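Side-chain contacts in Maltose/maltodextrin transport permease homologue (Bdellovibrio bacteriovorus HD100, PDB 6FFL), which probably serves maltose and maltodextrin uptake as the fused MalE-MalF subunit of an ABC transporter, this chain being its solute-binding domain bound to maltotriose: residues F159-P164 / K360-S365; D195-I200 / Q369-Q374. All blocks are in the same frame, centred on the assembly; numbering follows the deposited sequence.

How the contacts relate
The chain leaves strand 157-158 through the loop of 159-164, builds helix 191-205 with segment 195-200, and returns much later along helix 346-362 and the final helix, 368-384. Contact 1 closes a loop of 195 intervening residues, contact 2 one of 168. Because 195-200 falls inside the first loop and 369-374 beyond its end, the two closures cross rather than nest. They touch as well: Val361 CG2 lies 3.3 Å from Ala371 CB, and Tyr161 CD1 packs 3.9 Å from Ile200 CG2. The centres of the two contacts are about 10 Å apart. Together they tie the sugar-side loop to helix 191-205 and to the two consecutive C-terminal helices.

Contact 1 of 2, residues F159-P164 / K360-S365; sequences FNYTEP and KVLAGS. With GLC (alpha-D-glucopyranose), chain B; GLC (alpha-D-glucopyranose), chain C.
Leu362 sends CG out beside its backbone N (chi1 -66°) and then extends CD1 directly away from CA (chi2 178°), so that this one methyl meets both Tyr161 and Thr162. Tyr161 sets CG between its backbone N and carbonyl carbon (chi1 61°), and the CD1-CE1 edge comes alongside the leucine. Leu362 CD1 sits near the ring plane, 3.9 Å from Tyr161 CE1, an approach at the edge rather than over a face. On Thr162 the methyl does the touching: its CG2 lies 3.4 Å from Leu362 CD1, tighter than usual for two carbons. Both partners occupy the two central positions of a type I beta turn, closed by Glu163 N to Asn160 O at 3.1 Å. Across from them the chain leaves helix 346-362 through a Schellman motif at Gly364, with Leu362 near that end; Gly364 N is 2.9 Å from Val361 O and Ser365 N 3.0 Å from Lys360 O. The far end of the tyrosine is held by a hydrogen bond from its OH to Pro211 O. The last residue of the turn, Glu163, already belongs to the sugar pocket of this two-lobed solute-binding fold. Its OE2 accepts a very short bond, 2.5 Å, from O6 of the chain B glucose, and the same carboxylate oxygen forms a salt bridge with Arg355.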
loop_
_atom_site.group_PDB
_atom_site.type_symbol
_atom_site.label_atom_id
_atom_site.label_comp_id
_atom_site.label_asym_id
_atom_site.label_seq_id
_atom_site.Cartn_x
_atom_site.Cartn_y
_atom_site.Cartn_z
ATOM N N PHE A 159 -13.211 1.106 -6.260
ATOM C CA PHE A 159 -11.897 0.736 -5.742
ATOM C C PHE A 159 -11.433 -0.523 -6.455
ATOM O O PHE A 159 -12.197 -1.197 -7.159
ATOM C CB PHE A 159 -11.865 0.584 -4.206
ATOM C CG PHE A 159 -12.690 -0.546 -3.619
ATOM C CD1 PHE A 159 -14.075 -0.570 -3.718
ATOM C CD2 PHE A 159 -12.064 -1.521 -2.838
ATOM C CE1 PHE A 159 -14.814 -1.583 -3.120
ATOM C CE2 PHE A 159 -12.787 -2.541 -2.229
ATOM C CZ PHE A 159 -14.174 -2.576 -2.367
ATOM N N ASN A 160 -10.145 -0.815 -6.279
ATOM C CA ASN A 160 -9.482 -1.940 -6.924
ATOM C C ASN A 160 -9.798 -3.207 -6.131
ATOM O O ASN A 160 -8.932 -3.842 -5.533
ATOM C CB ASN A 160 -7.982 -1.677 -7.007
ATOM C CG ASN A 160 -7.252 -2.709 -7.840
ATOM O OD1 ASN A 160 -7.864 -3.421 -8.641
ATOM N ND2 ASN A 160 -5.941 -2.805 -7.648
ATOM N N TYR A 161 -11.078 -3.581 -6.149
ATOM C CA TYR A 161 -11.568 -4.600 -5.226
ATOM C C TYR A 161 -11.157 -6.023 -5.596
ATOM O O TYR A 161 -11.408 -6.942 -4.805
ATOM C CB TYR A 161 -13.094 -4.500 -5.108
ATOM C CG TYR A 161 -13.862 -4.706 -6.399
ATOM C CD1 TYR A 161 -14.073 -5.980 -6.917
ATOM C CD2 TYR A 161 -14.415 -3.628 -7.079
ATOM C CE1 TYR A 161 -14.789 -6.168 -8.080
ATOM C CE2 TYR A 161 -15.130 -3.808 -8.247
ATOM C CZ TYR A 161 -15.321 -5.070 -8.741
ATOM O OH TYR A 161 -16.043 -5.244 -9.901
ATOM N N THR A 162 -10.542 -6.241 -6.760
ATOM C CA THR A 162 -9.989 -7.559 -7.063
ATOM C C THR A 162 -8.663 -7.815 -6.357
ATOM O O THR A 162 -8.269 -8.980 -6.184
ATOM C CB THR A 162 -9.759 -7.735 -8.569
ATOM O OG1 THR A 162 -8.827 -6.749 -9.031
ATOM C CG2 THR A 162 -11.058 -7.611 -9.356
ATOM N N GLU A 163 -7.964 -6.761 -5.995
ATOM C CA GLU A 163 -6.618 -6.839 -5.437
ATOM C C GLU A 163 -6.704 -7.137 -3.946
ATOM O O GLU A 163 -7.392 -6.423 -3.229
ATOM C CB GLU A 163 -5.894 -5.515 -5.678
ATOM C CG GLU A 163 -4.429 -5.491 -5.278
ATOM C CD GLU A 163 -3.565 -6.427 -6.092
ATOM O OE1 GLU A 163 -3.871 -6.635 -7.285
ATOM O OE2 GLU A 163 -2.575 -6.973 -5.544
ATOM N N PRO A 164 -6.016 -8.173 -3.444
ATOM C CA PRO A 164 -6.238 -8.580 -2.048
ATOM C C PRO A 164 -5.987 -7.484 -1.024
ATOM O O PRO A 164 -6.680 -7.430 -0.001
ATOM C CB PRO A 164 -5.259 -9.751 -1.868
ATOM C CG PRO A 164 -5.083 -10.299 -3.222
ATOM C CD PRO A 164 -5.184 -9.137 -4.183
ATOM N N LYS A 360 -11.312 -16.023 -9.226
ATOM C CA LYS A 360 -12.248 -17.042 -9.682
ATOM C C LYS A 360 -13.652 -16.778 -9.161
ATOM O O LYS A 360 -14.636 -17.056 -9.854
ATOM C CB LYS A 360 -11.773 -18.421 -9.231
ATOM C CG LYS A 360 -10.479 -18.881 -9.873
ATOM C CD LYS A 360 -10.035 -20.193 -9.225
ATOM C CE LYS A 360 -8.795 -20.767 -9.880
ATOM N NZ LYS A 360 -8.403 -22.054 -9.240
ATOM N N VAL A 361 -13.764 -16.278 -7.928
ATOM C CA VAL A 361 -15.069 -15.894 -7.397
ATOM C C VAL A 361 -15.675 -14.783 -8.242
ATOM O O VAL A 361 -16.832 -14.860 -8.677
ATOM C CB VAL A 361 -14.943 -15.445 -5.933
ATOM C CG1 VAL A 361 -16.301 -14.964 -5.420
ATOM C CG2 VAL A 361 -14.411 -16.557 -5.082
ATOM N N LEU A 362 -14.910 -13.708 -8.447
ATOM C CA LEU A 362 -15.437 -12.578 -9.206
ATOM C C LEU A 362 -15.736 -12.955 -10.647
ATOM O O LEU A 362 -16.646 -12.384 -11.257
ATOM C CB LEU A 362 -14.455 -11.411 -9.155
ATOM C CG LEU A 362 -14.297 -10.813 -7.756
ATOM C CD1 LEU A 362 -13.277 -9.704 -7.776
ATOM C CD2 LEU A 362 -15.625 -10.297 -7.210
ATOM N N ALA A 363 -14.994 -13.912 -11.212
ATOM C CA ALA A 363 -15.295 -14.391 -12.552
ATOM C C ALA A 363 -16.482 -15.346 -12.585
ATOM O O ALA A 363 -16.937 -15.711 -13.676
ATOM C CB ALA A 363 -14.067 -15.084 -13.159
ATOM N N GLY A 364 -16.977 -15.771 -11.428
ATOM C CA GLY A 364 -18.199 -16.553 -11.377
ATOM C C GLY A 364 -18.019 -18.050 -11.480
ATOM O O GLY A 364 -18.982 -18.749 -11.815
ATOM N N SER A 365 -16.834 -18.580 -11.190
ATOM C CA SER A 365 -16.646 -20.018 -11.321
ATOM C C SER A 365 -16.519 -20.734 -9.986
ATOM O O SER A 365 -16.591 -21.967 -9.956
ATOM C CB SER A 365 -15.413 -20.322 -12.188
ATOM O OG SER A 365 -14.231 -19.857 -11.574
HETATM C C1 GLC B . 0.330 -4.962 -1.029
HETATM C C2 GLC B . 1.616 -5.713 -0.680
HETATM C C3 GLC B . 2.002 -6.632 -1.844
HETATM C C4 GLC B . 0.857 -7.578 -2.161
HETATM C C5 GLC B . -0.422 -6.778 -2.450
HETATM C C6 GLC B . -1.617 -7.719 -2.559
HETATM O O2 GLC B . 2.684 -4.793 -0.376
HETATM O O3 GLC B . 3.167 -7.411 -1.493
HETATM O O4 GLC B . 1.208 -8.368 -3.308
HETATM O O5 GLC B . -0.691 -5.913 -1.341
HETATM O O6 GLC B . -2.782 -7.050 -3.088
HETATM C C1 GLC C . -0.133 -0.087 -2.875
HETATM C C2 GLC C . 0.612 -0.458 -1.599
HETATM C C3 GLC C . 1.180 -1.868 -1.638
HETATM C C4 GLC C . 0.051 -2.822 -2.014
HETATM C C5 GLC C . -0.550 -2.390 -3.349
HETATM C C6 GLC C . -1.688 -3.326 -3.772
HETATM O O2 GLC C . 1.662 0.508 -1.407
HETATM O O3 GLC C . 1.687 -2.195 -0.333
HETATM O O4 GLC C . 0.569 -4.135 -2.159
HETATM O O5 GLC C . -1.096 -1.085 -3.188
HETATM O O6 GLC C . -1.993 -3.130 -5.170
#

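Contact 2 of 2, residues D195-I200 / Q369-Q374; sequences DTFQFI and QAAAEQ
Phe197 reaches from helix 191-205 to Ala371 and Ala372 of helix 368-384, a helix-helix packing in which one aromatic ring packs against two consecutive alanines, within the periplasmic-binding-protein type 2 fold. Its CB points at the opposing helix, chi1 of -73° sets CG beside the backbone N, and the CD2-CE2 side of the ring meets Ala371. CB and CG act as the stalk, and contact begins on that flank: CD2 comes within 4.1 Å of Ala371 CB. One atom further out, CE2 closes to 3.7 Å from the same methyl, which approaches the ring obliquely. No hydrogen bond spans the two segments; the join is van der Waals packing against one methyl and a backbone nitrogen. The ring also stacks with Tyr358 of helix 346-362; the hydroxyl of Tyr358 is hydrogen-bonded to Phe197 O, so Tyr358 holds both the ring and the backbone of the phenylalanine. Ala371 also touches Gln357 of that helix, which makes the contact a three-helix junction. At the rim of the Phe197 ring, CE2 has a second neighbour: Ala372 N, 3.9 Å away and close to the ring plane.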
loop_
_atom_site.group_PDB
_atom_site.type_symbol
_atom_site.label_atom_id
_atom_site.label_comp_id
_atom_site.label_asym_id
_atom_site.label_seq_id
_atom_site.Cartn_x
_atom_site.Cartn_y
_atom_site.Cartn_z
ATOM N N ASP A 195 -17.255 -14.223 4.264
ATOM C CA ASP A 195 -18.141 -13.068 4.396
ATOM C C ASP A 195 -17.581 -11.854 3.658
ATOM O O ASP A 195 -18.343 -11.053 3.093
ATOM C CB ASP A 195 -18.355 -12.731 5.877
ATOM C CG ASP A 195 -19.332 -13.680 6.575
ATOM O OD1 ASP A 195 -19.999 -14.494 5.901
ATOM O OD2 ASP A 195 -19.430 -13.603 7.817
ATOM N N THR A 196 -16.255 -11.696 3.664
ATOM C CA THR A 196 -15.616 -10.622 2.907
ATOM C C THR A 196 -15.853 -10.791 1.413
ATOM O O THR A 196 -16.215 -9.837 0.712
ATOM C CB THR A 196 -14.109 -10.604 3.202
ATOM O OG1 THR A 196 -13.897 -10.299 4.588
ATOM C CG2 THR A 196 -13.415 -9.546 2.363
ATOM N N PHE A 197 -15.609 -12.001 0.904
ATOM C CA PHE A 197 -15.933 -12.314 -0.482
ATOM C C PHE A 197 -17.381 -11.976 -0.796
ATOM O O PHE A 197 -17.679 -11.385 -1.843
ATOM C CB PHE A 197 -15.687 -13.798 -0.765
ATOM C CG PHE A 197 -14.236 -14.183 -0.844
ATOM C CD1 PHE A 197 -13.238 -13.222 -0.915
ATOM C CD2 PHE A 197 -13.871 -15.523 -0.823
ATOM C CE1 PHE A 197 -11.902 -13.592 -1.002
ATOM C CE2 PHE A 197 -12.532 -15.905 -0.898
ATOM C CZ PHE A 197 -11.546 -14.926 -0.982
ATOM N N GLN A 198 -18.304 -12.354 0.095
ATOM C CA GLN A 198 -19.716 -12.135 -0.202
ATOM C C GLN A 198 -20.090 -10.666 -0.107
ATOM O O GLN A 198 -20.956 -10.206 -0.865
ATOM C CB GLN A 198 -20.602 -12.978 0.720
ATOM C CG GLN A 198 -20.227 -14.456 0.723
ATOM C CD GLN A 198 -21.175 -15.338 1.527
ATOM O OE1 GLN A 198 -21.763 -16.282 0.990
ATOM N NE2 GLN A 198 -21.320 -15.042 2.816
ATOM N N PHE A 199 -19.471 -9.932 0.822
ATOM C CA PHE A 199 -19.764 -8.508 0.984
ATOM C C PHE A 199 -19.462 -7.748 -0.296
ATOM O O PHE A 199 -20.270 -6.930 -0.755
ATOM C CB PHE A 199 -18.948 -7.948 2.157
ATOM C CG PHE A 199 -19.095 -6.462 2.356
ATOM C CD1 PHE A 199 -20.296 -5.916 2.791
ATOM C CD2 PHE A 199 -18.027 -5.618 2.104
ATOM C CE1 PHE A 199 -20.424 -4.556 2.974
ATOM C CE2 PHE A 199 -18.151 -4.252 2.284
ATOM C CZ PHE A 199 -19.341 -3.724 2.717
ATOM N N ILE A 200 -18.318 -8.033 -0.913
ATOM C CA ILE A 200 -17.963 -7.307 -2.122
ATOM C C ILE A 200 -18.804 -7.782 -3.304
ATOM O O ILE A 200 -19.201 -6.979 -4.154
ATOM C CB ILE A 200 -16.451 -7.421 -2.368
ATOM C CG1 ILE A 200 -15.726 -6.495 -1.380
ATOM C CG2 ILE A 200 -16.082 -7.058 -3.802
ATOM C CD1 ILE A 200 -14.261 -6.591 -1.460
ATOM N N GLN A 369 -17.428 -19.801 -0.203
ATOM C CA GLN A 369 -16.939 -20.743 0.802
ATOM C C GLN A 369 -15.848 -21.648 0.233
ATOM O O GLN A 369 -14.802 -21.851 0.864
ATOM C CB GLN A 369 -18.088 -21.580 1.359
ATOM C CG GLN A 369 -17.637 -22.507 2.482
ATOM C CD GLN A 369 -18.797 -23.198 3.165
ATOM O OE1 GLN A 369 -19.689 -22.545 3.705
ATOM N NE2 GLN A 369 -18.795 -24.522 3.142
ATOM N N ALA A 370 -16.076 -22.201 -0.962
ATOM C CA ALA A 370 -15.064 -23.044 -1.598
ATOM C C ALA A 370 -13.775 -22.266 -1.836
ATOM O O ALA A 370 -12.670 -22.803 -1.683
ATOM C CB ALA A 370 -15.610 -23.606 -2.914
ATOM N N ALA A 371 -13.894 -20.989 -2.199
ATOM C CA ALA A 371 -12.702 -20.183 -2.457
ATOM C C ALA A 371 -11.883 -19.950 -1.189
ATOM O O ALA A 371 -10.646 -19.959 -1.237
ATOM C CB ALA A 371 -13.101 -18.851 -3.073
ATOM N N ALA A 372 -12.549 -19.714 -0.052
ATOM C CA ALA A 372 -11.812 -19.575 1.205
ATOM C C ALA A 372 -11.103 -20.872 1.566
ATOM O O ALA A 372 -9.948 -20.857 2.015
ATOM C CB ALA A 372 -12.762 -19.154 2.329
ATOM N N GLU A 373 -11.777 -22.009 1.377
ATOM C CA GLU A 373 -11.143 -23.294 1.650
ATOM C C GLU A 373 -9.912 -23.485 0.778
ATOM O O GLU A 373 -8.850 -23.892 1.264
ATOM C CB GLU A 373 -12.139 -24.442 1.423
ATOM C CG GLU A 373 -13.324 -24.470 2.396
ATOM C CD GLU A 373 -14.529 -25.265 1.882
ATOM O OE1 GLU A 373 -15.532 -25.353 2.625
ATOM O OE2 GLU A 373 -14.483 -25.797 0.747
ATOM N N GLN A 374 -10.029 -23.196 -0.519
ATOM C CA GLN A 374 -8.902 -23.402 -1.423
ATOM C C GLN A 374 -7.832 -22.327 -1.284
ATOM O O GLN A 374 -6.671 -22.579 -1.632
ATOM C CB GLN A 374 -9.402 -23.482 -2.869
ATOM C CG GLN A 374 -10.006 -24.847 -3.190
ATOM C CD GLN A 374 -10.988 -24.821 -4.350
ATOM O OE1 GLN A 374 -10.674 -24.343 -5.441
ATOM N NE2 GLN A 374 -12.182 -25.346 -4.116
#